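Local coordinates for SusD superfamily protein (PDB 3OTN) that probably binds carbohydrate nutrients at the outer membrane as a SusD-like protein, at residues A[216-219]-A[220-224]. Residues are numbered along the deposited sequence; the frame is centred on the assembly and turned at random.
Sequences SAKR and SLEVI
Ser216 and Ser220 meet one turn apart on the alpha-helix 210-225, in the largely helical SusD-family fold. The i to i+4 pattern is explicit: Ser220 N donates to Ser216 O at 3.2 Å with an N-H...O angle of 168°, and Leu221, Glu222 and Val223 donate in turn to Ala217 O, Lys218 O and Arg219 O. The Leu221 N to Ala217 O bond is 2.9 Å. A water spans the two hydroxyls, 2.7 Å from Ser216 OG, to which it donates, and 2.7 Å from Ser220 OG. Ser216 OG is also bonded to Ala195 O of helix 187-202, while Ser220 touches Val363 and Tyr367 of helix 360-375, so the bridged face is buried between helices. Ser220 OG sits between its backbone N and carbonyl carbon (chi1 49°), which brings it 3.3 Å from Ala217 O, a weak and unsettled bond. On the flank, Lys218 and Glu222 run side by side, but in the modelled lysine conformer NZ lies 6.3 Å from OE2. Glu222 OE1 is instead paired with Lys191, and Arg219 with Glu172 and Glu215. Were Glu222 replaced by an alanine, Lys191 would probably lose this carboxylate partner, and the flank beside Lys218 the arm that lies along it. That arm rests against the preceding turn, Glu222 CG 3.3 Å from Lys218 O and OE2 4.0 Å from Lys218 CG.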
ATOM      1  N   SER A 216     -15.451 -10.666   4.474  1.00 22.20           N
ATOM      2  CA  SER A 216     -14.765  -9.354   4.322  1.00 22.70           C
ATOM      3  C   SER A 216     -15.631  -8.222   4.841  1.00 21.56           C
ATOM      4  O   SER A 216     -15.195  -7.442   5.705  1.00 21.63           O
ATOM      5  CB  SER A 216     -14.397  -9.063   2.849  1.00 23.35           C
ATOM      6  OG  SER A 216     -13.784  -7.777   2.680  1.00 20.23           O
ATOM      7  N   ALA A 217     -16.844  -8.142   4.294  1.00 23.24           N
ATOM      8  CA  ALA A 217     -17.824  -7.110   4.643  1.00 22.75           C
ATOM      9  C   ALA A 217     -18.075  -7.015   6.171  1.00 23.99           C
ATOM     10  O   ALA A 217     -18.208  -5.905   6.681  1.00 23.72           O
ATOM     11  CB  ALA A 217     -19.164  -7.321   3.865  1.00 18.18           C
ATOM     12  N   LYS A 218     -18.084  -8.159   6.874  1.00 24.43           N
ATOM     13  CA  LYS A 218     -18.246  -8.206   8.332  0.50 26.54           C
ATOM     14  C   LYS A 218     -17.176  -7.340   9.020  1.00 26.32           C
ATOM     15  O   LYS A 218     -17.470  -6.555   9.946  1.00 23.85           O
ATOM     16  CB  LYS A 218     -18.139  -9.670   8.836  0.50 26.94           C
ATOM     17  CG  LYS A 218     -18.598  -9.907  10.280  0.50 30.69           C
ATOM     18  CD  LYS A 218     -18.138 -11.269  10.876  0.50 35.16           C
ATOM     19  CE  LYS A 218     -18.801 -12.502  10.228  0.50 40.43           C
ATOM     20  NZ  LYS A 218     -18.270 -13.834  10.742  0.50 34.06           N
ATOM     21  N   ARG A 219     -15.929  -7.504   8.575  1.00 24.56           N
ATOM     22  CA  ARG A 219     -14.807  -6.814   9.204  1.00 22.60           C
ATOM     23  C   ARG A 219     -14.785  -5.324   8.945  1.00 21.82           C
ATOM     24  O   ARG A 219     -14.577  -4.557   9.861  1.00 20.43           O
ATOM     25  CB  ARG A 219     -13.458  -7.422   8.825  1.00 21.20           C
ATOM     26  CG  ARG A 219     -13.050  -8.612   9.688  1.00 27.29           C
ATOM     27  CD  ARG A 219     -14.019  -9.703   9.664  1.00 24.50           C
ATOM     28  NE  ARG A 219     -13.652 -10.835  10.492  1.00 25.54           N
ATOM     29  CZ  ARG A 219     -14.112 -12.071  10.306  1.00 22.68           C
ATOM     30  NH1 ARG A 219     -14.959 -12.350   9.318  1.00 28.72           N
ATOM     31  NH2 ARG A 219     -13.741 -13.035  11.132  1.00 27.85           N
ATOM     32  N   SER A 220     -14.955  -4.930   7.692  1.00 21.68           N
ATOM     33  CA  SER A 220     -14.993  -3.505   7.354  1.00 21.32           C
ATOM     34  C   SER A 220     -16.183  -2.804   8.026  1.00 23.30           C
ATOM     35  O   SER A 220     -16.044  -1.646   8.468  1.00 22.75           O
ATOM     36  CB  SER A 220     -14.947  -3.302   5.829  1.00 19.50           C
ATOM     37  OG  SER A 220     -15.901  -4.127   5.193  1.00 24.74           O
ATOM     38  N   LEU A 221     -17.334  -3.498   8.120  1.00 22.73           N
ATOM     39  CA  LEU A 221     -18.510  -2.955   8.804  1.00 23.12           C
ATOM     40  C   LEU A 221     -18.224  -2.727  10.287  1.00 23.64           C
ATOM     41  O   LEU A 221     -18.641  -1.701  10.833  1.00 21.72           O
ATOM     42  CB  LEU A 221     -19.735  -3.853   8.670  1.00 25.92           C
ATOM     43  CG  LEU A 221     -21.075  -3.247   9.110  1.00 27.45           C
ATOM     44  CD1 LEU A 221     -21.363  -1.964   8.380  1.00 26.80           C
ATOM     45  CD2 LEU A 221     -22.194  -4.249   8.847  1.00 21.72           C
ATOM     46  N   GLU A 222     -17.490  -3.652  10.918  1.00 26.61           N
ATOM     47  CA  GLU A 222     -17.076  -3.480  12.324  1.00 27.07           C
ATOM     48  C   GLU A 222     -16.277  -2.186  12.494  1.00 25.97           C
ATOM     49  O   GLU A 222     -16.511  -1.433  13.456  1.00 24.09           O
ATOM     50  CB  GLU A 222     -16.309  -4.714  12.863  1.00 26.83           C
ATOM     51  CG  GLU A 222     -17.241  -5.919  13.203  1.00 33.96           C
ATOM     52  CD  GLU A 222     -16.530  -7.287  13.394  1.00 43.15           C
ATOM     53  OE1 GLU A 222     -15.305  -7.381  13.310  1.00 42.21           O
ATOM     54  OE2 GLU A 222     -17.220  -8.307  13.630  1.00 55.14           O
ATOM     55  N   VAL A 223     -15.358  -1.906  11.556  1.00 23.76           N
ATOM     56  CA  VAL A 223     -14.566  -0.672  11.622  1.00 23.40           C
ATOM     57  C   VAL A 223     -15.467   0.573  11.518  1.00 21.56           C
ATOM     58  O   VAL A 223     -15.270   1.542  12.245  1.00 24.89           O
ATOM     59  CB  VAL A 223     -13.437  -0.623  10.538  1.00 21.23           C
ATOM     60  CG1 VAL A 223     -12.657   0.714  10.602  1.00 22.22           C
ATOM     61  CG2 VAL A 223     -12.454  -1.792  10.720  1.00 21.00           C
ATOM     62  N   ILE A 224     -16.421   0.541  10.600  1.00 23.06           N
ATOM     63  CA  ILE A 224     -17.408   1.625  10.445  1.00 26.17           C
ATOM     64  C   ILE A 224     -18.198   1.826  11.745  1.00 27.25           C
ATOM     65  O   ILE A 224     -18.272   2.935  12.268  1.00 27.31           O
ATOM     66  CB  ILE A 224     -18.382   1.353   9.264  1.00 26.09           C
ATOM     67  CG1 ILE A 224     -17.628   1.373   7.936  1.00 22.75           C
ATOM     68  CG2 ILE A 224     -19.541   2.396   9.218  1.00 23.03           C
ATOM     69  CD1 ILE A 224     -18.470   0.858   6.723  1.00 24.63           C
TER
HETATM   70  O   HOH W   1     -14.940  -5.337   3.029  1.00 20.22           O